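Local coordinates for ribokinase, putative (Burkholderia thailandensis, PDB 3B1P), which probably phosphorylates nucleosides such as inosine, which it binds, as a kinase of the ribokinase (PfkB) family, at residues A[9-14]-A[98-103]; A[13-18]-A[37-42]. One frame throughout, in Å; residues are numbered along the deposited sequence. Where two conformers were deposited one is given.

Both contacts start from strand 10-16, close to the N terminus, and share N13 and I14. Interaction 2 closes first. After 13-18 the chain passes through 18 residues with no helix and returns at 37-42. Interaction 1 closes much later. Between 9-14 and 98-103 lie 83 residues, among them strand 44-47, helix 49-59, strand 64-71, helix 76-85 and strand 88-95. The shorter loop therefore lies within the longer one, and the two do not cross. Interaction 1 pairs strands 10-16 and 101-107 of the four-stranded sheet. Interaction 2 joins 13-18, which carries the first of these strands onward, to 37-42. The centres are about 17 Å apart.

Interaction 1: A[9-14]-A[98-103]; sequences IAYDNI and TYSAQA. With NOS (inosine), chain B.
Y11 and Q102 sit side by side on neighbouring parallel strands of the small four-stranded sheet, which corresponds to the lid of the ribokinase fold. The backbone register is A10 with A101, Y11 with Q102 and D12 with A103. Three main-chain hydrogen bonds hold the strands: Y11 N to A101 O, A103 N to Y11 O, and N13 N to A103 O at 2.7 Å.

The Q102 side chain spans the seam. Its CB lies 4.0 Å from Y11 O. With chi1 at -162°, CG points away from the backbone N and comes within 3.6 Å of N13 OD1. A bend at chi2 (98°) turns the amide toward strand 10-16. OE1 lies 3.8 Å from Y11 CB. NE2 donates a nearly straight hydrogen bond, 2.8 Å long, to a lone pair of N13 OD1. The amide planes are 15° apart, and the N-H lies nearly in both.

S100 CB packs 3.9 Å from Y11 CE2. Y11 OH is hydrogen-bonded to the main-chain O of D74, S100 OG to D74 OD1 and G71 N. R44 makes a cation-pi contact with the Y11 ring.

On the other face, A101 CB packs on A10 CB, and A103 CB lies 3.5 Å from D12 OD1. The D12 carboxylate meets the 2' and 3' hydroxyls of inosine. O3' lies very close to OD2, too close to be trusted in detail. The firm bond is O2' to OD1, 2.7 Å.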
# COMPACT_ATOMS: atom_id res chain seq x y z
N ILE A 9 14.59 -11.68 8.44
CA ILE A 9 14.21 -12.89 7.75
C ILE A 9 12.72 -12.95 7.89
O ILE A 9 12.20 -12.87 9.01
CB ILE A 9 14.90 -14.15 8.32
CG1 ILE A 9 16.39 -13.87 8.56
CG2 ILE A 9 14.63 -15.36 7.41
CD1 ILE A 9 17.12 -15.02 9.43
N ALA A 10 12.04 -13.05 6.78
CA ALA A 10 10.62 -12.72 6.80
C ALA A 10 9.84 -13.37 5.67
O ALA A 10 10.41 -13.80 4.62
CB ALA A 10 10.45 -11.19 6.77
N TYR A 11 8.53 -13.49 5.87
CA TYR A 11 7.68 -13.94 4.80
C TYR A 11 6.98 -12.74 4.18
O TYR A 11 6.39 -11.91 4.91
CB TYR A 11 6.61 -14.95 5.31
CG TYR A 11 7.19 -16.23 5.85
CD1 TYR A 11 7.85 -17.13 5.00
CD2 TYR A 11 7.07 -16.55 7.20
CE1 TYR A 11 8.38 -18.34 5.48
CE2 TYR A 11 7.61 -17.74 7.72
CZ TYR A 11 8.26 -18.64 6.85
OH TYR A 11 8.78 -19.82 7.38
N ASP A 12 7.01 -12.65 2.85
CA ASP A 12 6.51 -11.46 2.14
C ASP A 12 5.22 -11.74 1.42
O ASP A 12 5.08 -12.82 0.80
CB ASP A 12 7.52 -10.95 1.05
CG ASP A 12 8.74 -10.34 1.63
OD1 ASP A 12 8.83 -10.03 2.82
OD2 ASP A 12 9.70 -10.13 0.85
N ASN A 13 4.29 -10.78 1.48
CA ASN A 13 3.09 -10.81 0.66
C ASN A 13 3.10 -9.55 -0.21
O ASN A 13 2.92 -8.46 0.33
CB ASN A 13 1.87 -10.84 1.59
CG ASN A 13 1.91 -12.01 2.55
OD1 ASN A 13 2.42 -11.90 3.67
ND2 ASN A 13 1.45 -13.15 2.08
N ILE A 14 3.33 -9.71 -1.51
CA ILE A 14 3.64 -8.57 -2.40
C ILE A 14 2.50 -8.30 -3.35
O ILE A 14 2.04 -9.21 -4.08
CB ILE A 14 4.98 -8.85 -3.18
CG1 ILE A 14 6.10 -8.97 -2.15
CG2 ILE A 14 5.21 -7.74 -4.21
CD1 ILE A 14 7.41 -9.70 -2.69
N THR A 98 6.89 -17.72 19.14
CA THR A 98 6.85 -16.42 18.47
C THR A 98 6.63 -16.70 16.98
O THR A 98 6.90 -17.81 16.51
CB THR A 98 8.13 -15.62 18.69
OG1 THR A 98 9.24 -16.33 18.16
CG2 THR A 98 8.42 -15.46 20.14
N TYR A 99 6.04 -15.73 16.25
CA TYR A 99 5.88 -15.86 14.80
C TYR A 99 6.99 -15.09 14.07
O TYR A 99 7.50 -14.14 14.60
CB TYR A 99 4.56 -15.24 14.30
CG TYR A 99 3.36 -16.04 14.64
CD1 TYR A 99 2.71 -16.78 13.67
CD2 TYR A 99 2.86 -16.04 15.94
CE1 TYR A 99 1.57 -17.53 13.99
CE2 TYR A 99 1.75 -16.79 16.26
CZ TYR A 99 1.11 -17.51 15.28
OH TYR A 99 0.00 -18.24 15.62
N SER A 100 7.31 -15.55 12.88
CA SER A 100 8.35 -14.89 12.05
C SER A 100 7.81 -13.59 11.50
O SER A 100 6.58 -13.44 11.29
CB SER A 100 8.67 -15.80 10.88
OG SER A 100 9.20 -17.04 11.36
N ALA A 101 8.73 -12.68 11.22
CA ALA A 101 8.34 -11.40 10.55
C ALA A 101 7.52 -11.61 9.29
O ALA A 101 7.72 -12.56 8.52
CB ALA A 101 9.59 -10.59 10.23
N GLN A 102 6.53 -10.74 9.07
CA GLN A 102 5.69 -10.80 7.91
C GLN A 102 5.58 -9.38 7.30
O GLN A 102 5.30 -8.43 8.04
CB GLN A 102 4.27 -11.25 8.28
CG GLN A 102 3.47 -11.74 7.08
CD GLN A 102 3.45 -13.29 6.90
OE1 GLN A 102 3.81 -14.07 7.80
NE2 GLN A 102 2.98 -13.73 5.74
N ALA A 103 5.80 -9.27 5.99
CA ALA A 103 5.68 -7.97 5.31
C ALA A 103 4.53 -8.03 4.29
O ALA A 103 4.42 -8.96 3.49
CB ALA A 103 7.00 -7.64 4.58
N9 NOS B . 11.30 -5.54 4.88
C4 NOS B . 11.79 -5.22 6.07
N3 NOS B . 12.80 -5.68 6.90
C2 NOS B . 13.08 -5.11 8.07
N1 NOS B . 12.35 -4.03 8.50
C6 NOS B . 11.33 -3.51 7.78
O6 NOS B . 10.70 -2.39 8.24
C5 NOS B . 11.01 -4.02 6.45
N7 NOS B . 10.11 -3.76 5.49
C8 NOS B . 10.28 -4.70 4.50
C5' NOS B . 12.95 -6.04 0.58
O5' NOS B . 14.24 -5.38 0.69
C4' NOS B . 12.68 -6.77 1.90
O4' NOS B . 12.50 -5.84 2.95
C1' NOS B . 11.85 -6.60 4.03
C2' NOS B . 10.84 -7.43 3.29
O2' NOS B . 10.77 -8.66 4.01
C3' NOS B . 11.40 -7.60 1.88
O3' NOS B . 11.70 -9.00 1.60
O HOH W 1 11.38 -13.40 11.62

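Interaction 2: A[13-18]-A[37-42]; sequences NIMTFE and FLVPTM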
# COMPACT_ATOMS: atom_id res chain seq x y z
N ASN A 13 4.29 -10.78 1.48
CA ASN A 13 3.09 -10.81 0.66
C ASN A 13 3.10 -9.55 -0.21
O ASN A 13 2.92 -8.46 0.33
CB ASN A 13 1.87 -10.84 1.59
CG ASN A 13 1.91 -12.01 2.55
OD1 ASN A 13 2.42 -11.90 3.67
ND2 ASN A 13 1.45 -13.15 2.08
N ILE A 14 3.33 -9.71 -1.51
CA ILE A 14 3.64 -8.57 -2.40
C ILE A 14 2.50 -8.30 -3.35
O ILE A 14 2.04 -9.21 -4.08
CB ILE A 14 4.98 -8.85 -3.18
CG1 ILE A 14 6.10 -8.97 -2.15
CG2 ILE A 14 5.21 -7.74 -4.21
CD1 ILE A 14 7.41 -9.70 -2.69
N MET A 15 2.04 -7.03 -3.37
CA MET A 15 1.00 -6.59 -4.28
C MET A 15 1.64 -5.58 -5.21
O MET A 15 2.02 -4.49 -4.80
CB MET A 15 -0.18 -5.97 -3.48
CG MET A 15 -0.82 -7.00 -2.50
SD MET A 15 -1.44 -6.32 -0.92
CE MET A 15 0.05 -5.92 0.04
N THR A 16 1.74 -5.97 -6.48
CA THR A 16 2.38 -5.12 -7.48
C THR A 16 1.41 -4.38 -8.37
O THR A 16 0.65 -4.96 -9.18
CB THR A 16 3.36 -5.95 -8.35
OG1 THR A 16 4.24 -6.64 -7.44
CG2 THR A 16 4.12 -4.99 -9.27
N PHE A 17 1.41 -3.07 -8.23
CA PHE A 17 0.70 -2.22 -9.18
C PHE A 17 1.45 -2.19 -10.50
O PHE A 17 2.64 -1.80 -10.54
CB PHE A 17 0.52 -0.80 -8.62
CG PHE A 17 -0.09 0.16 -9.57
CD1 PHE A 17 -1.31 -0.11 -10.15
CD2 PHE A 17 0.55 1.37 -9.86
CE1 PHE A 17 -1.90 0.78 -11.00
CE2 PHE A 17 -0.05 2.30 -10.75
CZ PHE A 17 -1.26 2.01 -11.32
N GLU A 18 0.73 -2.54 -11.57
CA GLU A 18 1.35 -2.55 -12.93
C GLU A 18 1.27 -1.16 -13.50
O GLU A 18 0.44 -0.85 -14.37
CB GLU A 18 0.64 -3.58 -13.84
CG GLU A 18 0.57 -4.96 -13.27
CD GLU A 18 1.92 -5.56 -12.90
OE1 GLU A 18 2.91 -5.27 -13.62
OE2 GLU A 18 1.97 -6.36 -11.91
N PHE A 37 -6.27 -1.45 -7.70
CA PHE A 37 -5.73 -2.21 -8.83
C PHE A 37 -5.98 -3.67 -8.56
O PHE A 37 -5.96 -4.15 -7.41
CB PHE A 37 -4.23 -1.89 -9.08
CG PHE A 37 -3.31 -2.17 -7.93
CD1 PHE A 37 -3.14 -1.25 -6.89
CD2 PHE A 37 -2.58 -3.33 -7.89
CE1 PHE A 37 -2.24 -1.55 -5.84
CE2 PHE A 37 -1.74 -3.62 -6.85
CZ PHE A 37 -1.56 -2.73 -5.81
N LEU A 38 -6.23 -4.39 -9.66
CA LEU A 38 -6.62 -5.79 -9.56
C LEU A 38 -5.36 -6.66 -9.28
O LEU A 38 -4.26 -6.41 -9.82
CB LEU A 38 -7.60 -6.18 -10.73
CG LEU A 38 -8.95 -5.34 -10.83
CD1 LEU A 38 -9.97 -5.72 -11.95
CD2 LEU A 38 -9.75 -5.22 -9.47
N VAL A 39 -5.47 -7.59 -8.33
CA VAL A 39 -4.37 -8.50 -7.98
C VAL A 39 -4.87 -9.95 -8.09
O VAL A 39 -6.05 -10.20 -7.90
CB VAL A 39 -3.73 -8.30 -6.56
CG1 VAL A 39 -2.87 -6.99 -6.48
CG2 VAL A 39 -4.81 -8.33 -5.42
N PRO A 40 -3.96 -10.91 -8.35
CA PRO A 40 -4.37 -12.32 -8.27
C PRO A 40 -4.34 -12.81 -6.84
O PRO A 40 -4.06 -12.04 -5.92
CB PRO A 40 -3.31 -13.03 -9.13
CG PRO A 40 -2.04 -12.22 -8.93
CD PRO A 40 -2.60 -10.75 -8.91
N THR A 41 -4.61 -14.09 -6.62
CA THR A 41 -4.55 -14.66 -5.30
C THR A 41 -3.21 -14.36 -4.61
O THR A 41 -2.17 -14.40 -5.26
CB THR A 41 -4.81 -16.19 -5.40
OG1 THR A 41 -6.12 -16.38 -5.97
CG2 THR A 41 -4.75 -16.84 -4.04
N MET A 42 -3.24 -14.05 -3.31
CA MET A 42 -2.01 -13.81 -2.54
C MET A 42 -1.14 -15.06 -2.43
O MET A 42 -1.65 -16.15 -2.22
CB MET A 42 -2.35 -13.32 -1.14
CG MET A 42 -3.13 -11.99 -1.11
SD MET A 42 -2.89 -11.02 0.41
CE MET A 42 -3.54 -12.07 1.74
O HOH W 2 -1.00 -7.08 -9.56
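The torsions of F17 and F37 set this contact. F17 has CG opposite its backbone N (chi1 175°). F37 has CG tucked between its own N and carbonyl carbon (chi1 59°), and its CB points toward 13-18. This puts F17 CB over the face of the F37 ring, 3.8 Å from the ring centroid and almost exactly on its normal, a CH-pi contact.

The F17 ring then falls beside the base of F37. F17 CD1 is 3.6 Å from F37 CB. The ring planes meet obliquely at 57°, with centroids 5.3 Å apart. F37 CE2 lies 3.5 Å from F17 N, beside the T16-F17 peptide. M15 extends the apolar patch: its CB is 4.2 Å from F37 CZ, and V39 CG1 packs against the same CB.

No hydrogen bond joins the segments directly. A water donates to T16 O at 2.7 Å and, weakly, to L38 O.

The contact sits where the small sheet meets the dimer interface. Strand 10-16 is bonded to strand 101-107 through its backbone. F37 and L38 pair in parallel with a strand of the second subunit. M15 and V39 both pack on A116 of that subunit, and V39 O is hydrogen-bonded to its H118.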